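Local coordinates for putative thiol-disulfide oxidoreductase (Bacteroides vulgatus, PDB 4GRF), which probably acts as a thiol-disulfide oxidoreductase, this chain being its thioredoxin domain, which carries a CxxC disulfide, probably redox-active, and binds glutathione covalently, at residues P10-I15 / K99-S104; V22-N25 / Y31-V34; I114-D117 / K121-A124. One frame throughout, in Å; residues are numbered along the deposited sequence.

Contact 1: P10-I15 / K99-S104; sequences PAITGI and KDVLES
Pro-10 sets the CB and CG of its ring against Ser-104, in the last turn of helix 95-104. Its CB meets Ser-104 OG at 3.5 Å, and CG reaches the backbone O of the same serine, also at 3.5 Å. This is the close-packed end. Toward the middle of the segments the packing slackens: Ile-12 CG1 and Val-101 CG1 stand 4.4 Å apart, and both residues touch Phe-36 of the central sheet. Ser-104 OG sits between its backbone N and carbonyl carbon (chi1 78°), a setting that turns it back along the helix to donate to Val-101 O at 2.9 Å. On the wetter side a water donates twice, to Ala-11 O at 2.7 Å and to Ser-104 OG at 2.8 Å, and so ties the loop to the helix. An alanine for Ser-104 would keep CB beside the proline ring but would probably cost the water its bond to the helix and leave Val-101 O without its side-chain donor. Ser-104 lies about 8 Å, side chain to side chain, from Cys-106, the covalent glutathione site. The arrangement is that of a thioredoxin-fold domain whose N-terminal segment runs over one face of the central sheet, beside helix 95-104.

Contact 2: V22-N25 / Y31-V34; sequences VSLN and YVLV
In this thioredoxin-fold domain the turn that follows the small N-terminal hairpin of strands 13-15 and 21-23 drops a leucine onto one face of the central sheet, where strand 31-37 runs. Leu-24 is that residue, and its branch CD1 does all the close touching. It rests against two valines two residues apart, whose side chains share a face: CG2 of Val-34 at 3.9 Å from Leu-24 CD1, and CG1 of Val-32 at 4.1 Å from it. The leucine chain crosses Val-34 at about a right angle and meets Val-32 on a slant, so the one leucine methyl rests over a branch of each valine, both on the strand side of it. With CG opposite the backbone N (chi1 177°), the leucine reaches out from the 3-10 turn, and the extended chain carries CD1 to the strand although CB itself does not head there. The backbones themselves stay well apart, the nearest CA pair, Leu-24 and Val-32, being 8.4 Å from each other. This is therefore a side-chain contact, all three residues buried and the attraction purely apolar. Leu-33, between the valines, points away to the other face of the sheet, where it packs on Leu-132 and Val-136 of helix 129-140. On the Leu-24 side, Tyr-66 of strand 63-69 touches both Leu-24 and Val-32, Tyr-105 adds to the cover of Leu-24, and Ile-114 and Val-116 of the adjacent strand 112-116 touch Val-34.

Contact 3: I114-D117 / K121-A124; sequences ILVD and KIVA
Leu-115 O accepts from two successive residues of the partner strand. Val-123 N donates to it at 2.8 Å, nearly along the C=O axis, and Ala-124 N adds a weak bond at 3.4 Å. Both residues thus face Leu-115, and the return bond runs from Leu-115 N to Ala-124 O at 2.9 Å, its donor above the carbonyl plane. Nearer the turn, Asp-117 N donates to Lys-121 O at 2.8 Å with an almost straight N-H...O angle of 167°. Lys-121 N is taken by a side chain instead: Asp-117 OD1, 2.9 Å away, accepts it from above the carboxylate plane. A chi1 of 75° swings the carboxylate back over the turn, and OD1 also receives Glu-119 N, two backbone donors holding one oxygen. Lys-121 NZ, 4.5 Å from Asp-117 OD2, is too distant for a salt bridge, though the opposite charge may still favour the carboxylate. The doubled pairing is a classic beta bulge in the hairpin of strands 112-116 and 122-124, at one edge of the central sheet. Around it the side chains sort onto two faces. Leu-115 lies with Ala-124, CB to CB at 4.0 Å, and slants across Val-123 on the side covered by Phe-139 of helix 129-140. On the other face Ile-114 and Ile-122 bring their CD1 methyls to 4.1 Å, while Val-116 packs more loosely on Ile-122. The outer edge of strand 122-124 carries on into backbone bonds between Ile-122 and the N-terminal residues Gly-6 and Ser-7.

Contact 2 is the bridge among the three. It touches contact 1 through the N-terminal hairpin, where Gly-14 O lies 2.9 Å from Val-22 N and Ile-12 O lies 3.0 Å from Leu-24 N, both probable hydrogen bonds. It meets contact 3 inside the central sheet, with Val-32 O 2.8 Å from Val-116 N and Val-34 N 2.9 Å from Ile-114 O. Contacts 1 and 3 do not touch; their centres are about 16 Å apart, yet both approach the glutathione. The side chain of Pro-10 is about 7 Å from it and that of Ile-122 about 9 Å, whereas contact 2 is buried in the core, apart from the glutathione and its cysteine.

Contact 1: P10-I15 / K99-S104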
loop_
_atom_site.group_PDB
_atom_site.type_symbol
_atom_site.label_atom_id
_atom_site.label_comp_id
_atom_site.label_asym_id
_atom_site.label_seq_id
_atom_site.Cartn_x
_atom_site.Cartn_y
_atom_site.Cartn_z
ATOM N N PRO A 10 11.506 4.338 -2.035
ATOM C CA PRO A 10 12.436 3.215 -1.962
ATOM C C PRO A 10 11.857 1.870 -2.396
ATOM O O PRO A 10 10.630 1.648 -2.384
ATOM C CB PRO A 10 12.836 3.188 -0.488
ATOM C CG PRO A 10 12.637 4.570 -0.022
ATOM C CD PRO A 10 11.424 5.056 -0.754
ATOM N N ALA A 11 12.752 0.983 -2.803
ATOM C CA ALA A 11 12.345 -0.327 -3.270
ATOM C C ALA A 11 11.571 -1.107 -2.193
ATOM O O ALA A 11 11.843 -1.014 -0.999
ATOM C CB ALA A 11 13.560 -1.111 -3.748
ATOM N N ILE A 12 10.589 -1.881 -2.654
ATOM C CA ILE A 12 9.834 -2.798 -1.817
ATOM C C ILE A 12 9.581 -4.070 -2.629
ATOM O O ILE A 12 9.163 -3.990 -3.799
ATOM C CB ILE A 12 8.439 -2.246 -1.420
ATOM C CG1 ILE A 12 8.496 -0.853 -0.787
ATOM C CG2 ILE A 12 7.736 -3.199 -0.450
ATOM C CD1 ILE A 12 7.116 -0.249 -0.610
ATOM N N THR A 13 9.828 -5.233 -2.022
ATOM C CA THR A 13 9.429 -6.498 -2.599
ATOM C C THR A 13 8.851 -7.355 -1.494
ATOM O O THR A 13 9.378 -7.364 -0.381
ATOM C CB THR A 13 10.606 -7.266 -3.227
ATOM O OG1 THR A 13 11.331 -6.403 -4.110
ATOM C CG2 THR A 13 10.095 -8.448 -4.024
ATOM N N GLY A 14 7.757 -8.034 -1.796
ATOM C CA GLY A 14 7.181 -9.027 -0.901
ATOM C C GLY A 14 6.589 -10.154 -1.732
ATOM O O GLY A 14 6.614 -10.112 -2.970
ATOM N N ILE A 15 6.057 -11.167 -1.041
ATOM C CA ILE A 15 5.403 -12.293 -1.681
ATOM C C ILE A 15 3.884 -12.109 -1.664
ATOM O O ILE A 15 3.299 -11.798 -0.623
ATOM C CB ILE A 15 5.798 -13.623 -0.987
ATOM C CG1 ILE A 15 7.320 -13.737 -0.843
ATOM C CG2 ILE A 15 5.208 -14.813 -1.733
ATOM C CD1 ILE A 15 8.096 -13.657 -2.143
ATOM N N LYS A 99 12.516 -4.597 8.736
ATOM C CA LYS A 99 13.190 -3.457 9.324
ATOM C C LYS A 99 13.746 -2.523 8.240
ATOM O O LYS A 99 13.616 -1.309 8.348
ATOM C CB LYS A 99 14.309 -3.927 10.257
ATOM C CG LYS A 99 14.866 -2.834 11.155
ATOM C CD LYS A 99 15.924 -3.377 12.102
ATOM C CE LYS A 99 16.593 -2.260 12.881
ATOM N NZ LYS A 99 17.777 -2.747 13.639
ATOM N N ASP A 100 14.341 -3.090 7.199
ATOM C CA ASP A 100 14.921 -2.279 6.120
ATOM C C ASP A 100 13.867 -1.420 5.413
ATOM O O ASP A 100 14.106 -0.259 5.103
ATOM C CB ASP A 100 15.612 -3.161 5.087
ATOM C CG ASP A 100 16.827 -3.864 5.650
ATOM O OD1 ASP A 100 17.533 -3.254 6.488
ATOM O OD2 ASP A 100 17.066 -5.026 5.259
ATOM N N VAL A 101 12.705 -2.007 5.145
ATOM C CA VAL A 101 11.635 -1.279 4.475
ATOM C C VAL A 101 11.110 -0.156 5.357
ATOM O O VAL A 101 10.974 0.986 4.904
ATOM C CB VAL A 101 10.494 -2.236 4.037
ATOM C CG1 VAL A 101 9.294 -1.448 3.546
ATOM C CG2 VAL A 101 11.003 -3.154 2.938
ATOM N N LEU A 102 10.772 -0.465 6.611
ATOM C CA LEU A 102 10.288 0.555 7.522
ATOM C C LEU A 102 11.282 1.684 7.707
ATOM O O LEU A 102 10.894 2.845 7.751
ATOM C CB LEU A 102 9.938 -0.032 8.875
ATOM C CG LEU A 102 8.793 -1.046 8.813
ATOM C CD1 LEU A 102 8.512 -1.587 10.196
ATOM C CD2 LEU A 102 7.534 -0.423 8.219
ATOM N N GLU A 103 12.560 1.354 7.843
ATOM C CA GLU A 103 13.556 2.398 8.001
ATOM C C GLU A 103 13.657 3.243 6.735
ATOM O O GLU A 103 13.700 4.462 6.807
ATOM C CB GLU A 103 14.903 1.798 8.363
ATOM C CG GLU A 103 14.943 1.259 9.782
ATOM C CD GLU A 103 16.283 0.641 10.122
ATOM O OE1 GLU A 103 17.189 0.696 9.262
ATOM O OE2 GLU A 103 16.425 0.102 11.242
ATOM N N SER A 104 13.644 2.596 5.575
ATOM C CA SER A 104 13.804 3.314 4.314
ATOM C C SER A 104 12.662 4.306 4.056
ATOM O O SER A 104 12.873 5.326 3.419
ATOM C CB SER A 104 13.961 2.330 3.143
ATOM O OG SER A 104 12.726 1.769 2.745
HETATM O O HOH W 1 13.613 -0.166 0.850
#

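Contact 2: V22-N25 / Y31-V34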
loop_
_atom_site.group_PDB
_atom_site.type_symbol
_atom_site.label_atom_id
_atom_site.label_comp_id
_atom_site.label_asym_id
_atom_site.label_seq_id
_atom_site.Cartn_x
_atom_site.Cartn_y
_atom_site.Cartn_z
ATOM N N VAL A 22 6.540 -9.721 -5.845
ATOM C CA VAL A 22 5.978 -8.568 -6.531
ATOM C C VAL A 22 6.542 -7.332 -5.841
ATOM O O VAL A 22 6.511 -7.232 -4.606
ATOM C CB VAL A 22 4.438 -8.548 -6.452
ATOM C CG1 VAL A 22 3.890 -7.295 -7.128
ATOM C CG2 VAL A 22 3.854 -9.787 -7.120
ATOM N N SER A 23 7.102 -6.437 -6.648
ATOM C CA SER A 23 7.792 -5.244 -6.175
ATOM C C SER A 23 7.036 -3.974 -6.549
ATOM O O SER A 23 6.284 -3.961 -7.495
ATOM C CB SER A 23 9.156 -5.140 -6.840
ATOM O OG SER A 23 8.987 -4.835 -8.206
ATOM N N LEU A 24 7.293 -2.908 -5.819
ATOM C CA LEU A 24 6.701 -1.614 -6.131
ATOM C C LEU A 24 7.055 -1.206 -7.567
ATOM O O LEU A 24 6.224 -0.661 -8.290
ATOM C CB LEU A 24 7.179 -0.565 -5.135
ATOM C CG LEU A 24 6.675 0.861 -5.401
ATOM C CD1 LEU A 24 5.152 0.945 -5.458
ATOM C CD2 LEU A 24 7.260 1.798 -4.355
ATOM N N ASN A 25 8.283 -1.499 -7.981
ATOM C CA ASN A 25 8.756 -1.160 -9.343
ATOM C C ASN A 25 7.914 -1.813 -10.444
ATOM O O ASN A 25 7.834 -1.306 -11.567
ATOM C CB ASN A 25 10.229 -1.566 -9.474
ATOM C CG ASN A 25 10.827 -1.205 -10.828
ATOM O OD1 ASN A 25 10.885 -0.025 -11.197
ATOM N ND2 ASN A 25 11.274 -2.220 -11.576
ATOM N N TYR A 31 -0.192 5.194 -11.125
ATOM C CA TYR A 31 -0.271 5.714 -9.777
ATOM C C TYR A 31 -0.525 4.516 -8.870
ATOM O O TYR A 31 -1.317 3.643 -9.198
ATOM C CB TYR A 31 -1.400 6.733 -9.648
ATOM C CG TYR A 31 -1.018 8.083 -10.172
ATOM C CD1 TYR A 31 -0.315 8.979 -9.387
ATOM C CD2 TYR A 31 -1.404 8.483 -11.441
ATOM C CE1 TYR A 31 0.029 10.238 -9.861
ATOM C CE2 TYR A 31 -1.058 9.729 -11.924
ATOM C CZ TYR A 31 -0.335 10.596 -11.143
ATOM O OH TYR A 31 0.006 11.834 -11.646
ATOM N N VAL A 32 0.168 4.490 -7.732
ATOM C CA VAL A 32 0.039 3.397 -6.793
ATOM C C VAL A 32 -0.158 3.966 -5.402
ATOM O O VAL A 32 0.670 4.726 -4.928
ATOM C CB VAL A 32 1.331 2.551 -6.751
ATOM C CG1 VAL A 32 1.082 1.276 -5.943
ATOM C CG2 VAL A 32 1.814 2.210 -8.148
ATOM N N LEU A 33 -1.242 3.576 -4.749
ATOM C CA LEU A 33 -1.387 3.815 -3.342
ATOM C C LEU A 33 -0.657 2.676 -2.664
ATOM O O LEU A 33 -0.937 1.501 -2.934
ATOM C CB LEU A 33 -2.863 3.779 -2.956
ATOM C CG LEU A 33 -3.418 4.629 -1.816
ATOM C CD1 LEU A 33 -3.109 6.120 -1.953
ATOM C CD2 LEU A 33 -4.927 4.439 -1.809
ATOM N N VAL A 34 0.308 3.017 -1.826
ATOM C CA VAL A 34 1.022 2.023 -1.050
ATOM C C VAL A 34 0.501 2.075 0.395
ATOM O O VAL A 34 0.525 3.136 1.039
ATOM C CB VAL A 34 2.529 2.269 -1.105
ATOM C CG1 VAL A 34 3.274 1.173 -0.361
ATOM C CG2 VAL A 34 2.990 2.325 -2.549
#

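Contact 3: I114-D117 / K121-A124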
loop_
_atom_site.group_PDB
_atom_site.type_symbol
_atom_site.label_atom_id
_atom_site.label_comp_id
_atom_site.label_asym_id
_atom_site.label_seq_id
_atom_site.Cartn_x
_atom_site.Cartn_y
_atom_site.Cartn_z
ATOM N N ILE A 114 0.495 6.151 1.343
ATOM C CA ILE A 114 1.087 7.166 0.494
ATOM C C ILE A 114 0.679 6.933 -0.964
ATOM O O ILE A 114 0.249 5.850 -1.319
ATOM C CB ILE A 114 2.619 7.172 0.588
ATOM C CG1 ILE A 114 3.200 5.816 0.150
ATOM C CG2 ILE A 114 3.058 7.490 2.018
ATOM C CD1 ILE A 114 4.708 5.786 0.086
ATOM N N LEU A 115 0.828 7.959 -1.796
ATOM C CA LEU A 115 0.539 7.874 -3.218
ATOM C C LEU A 115 1.831 8.080 -3.976
ATOM O O LEU A 115 2.535 9.077 -3.754
ATOM C CB LEU A 115 -0.481 8.922 -3.677
ATOM C CG LEU A 115 -0.923 8.791 -5.150
ATOM C CD1 LEU A 115 -1.522 7.420 -5.460
ATOM C CD2 LEU A 115 -1.880 9.911 -5.529
ATOM N N VAL A 116 2.156 7.099 -4.807
ATOM C CA VAL A 116 3.339 7.123 -5.666
ATOM C C VAL A 116 2.926 7.360 -7.129
ATOM O O VAL A 116 1.977 6.765 -7.620
ATOM C CB VAL A 116 4.116 5.803 -5.518
ATOM C CG1 VAL A 116 5.323 5.773 -6.450
ATOM C CG2 VAL A 116 4.534 5.603 -4.063
ATOM N N ASP A 117 3.655 8.236 -7.827
ATOM C CA ASP A 117 3.309 8.546 -9.223
ATOM C C ASP A 117 3.910 7.519 -10.198
ATOM O O ASP A 117 4.619 6.598 -9.801
ATOM C CB ASP A 117 3.638 10.025 -9.551
ATOM C CG ASP A 117 5.131 10.298 -9.740
ATOM O OD1 ASP A 117 5.919 9.342 -9.801
ATOM O OD2 ASP A 117 5.511 11.496 -9.846
ATOM N N LYS A 121 7.840 8.554 -7.771
ATOM C CA LYS A 121 7.962 9.625 -6.807
ATOM C C LYS A 121 6.767 9.682 -5.857
ATOM O O LYS A 121 5.619 9.507 -6.271
ATOM C CB LYS A 121 8.069 10.954 -7.554
ATOM C CG LYS A 121 8.651 12.102 -6.746
ATOM C CD LYS A 121 8.890 13.321 -7.633
ATOM C CE LYS A 121 7.572 13.932 -8.076
ATOM N NZ LYS A 121 7.750 15.221 -8.799
ATOM N N ILE A 122 7.031 9.940 -4.584
ATOM C CA ILE A 122 5.952 10.077 -3.611
ATOM C C ILE A 122 5.292 11.443 -3.779
ATOM O O ILE A 122 5.947 12.478 -3.629
ATOM C CB ILE A 122 6.472 9.903 -2.178
ATOM C CG1 ILE A 122 7.093 8.515 -2.035
ATOM C CG2 ILE A 122 5.358 10.097 -1.167
ATOM C CD1 ILE A 122 7.801 8.276 -0.725
ATOM N N VAL A 123 4.001 11.459 -4.083
ATOM C CA VAL A 123 3.335 12.733 -4.361
ATOM C C VAL A 123 2.307 13.134 -3.321
ATOM O O VAL A 123 1.828 14.263 -3.333
ATOM C CB VAL A 123 2.717 12.774 -5.782
ATOM C CG1 VAL A 123 3.816 12.712 -6.834
ATOM C CG2 VAL A 123 1.693 11.667 -5.984
ATOM N N ALA A 124 1.966 12.207 -2.432
ATOM C CA ALA A 124 1.059 12.487 -1.331
ATOM C C ALA A 124 1.245 11.488 -0.207
ATOM O O ALA A 124 1.648 10.334 -0.415
ATOM C CB ALA A 124 -0.388 12.478 -1.814
#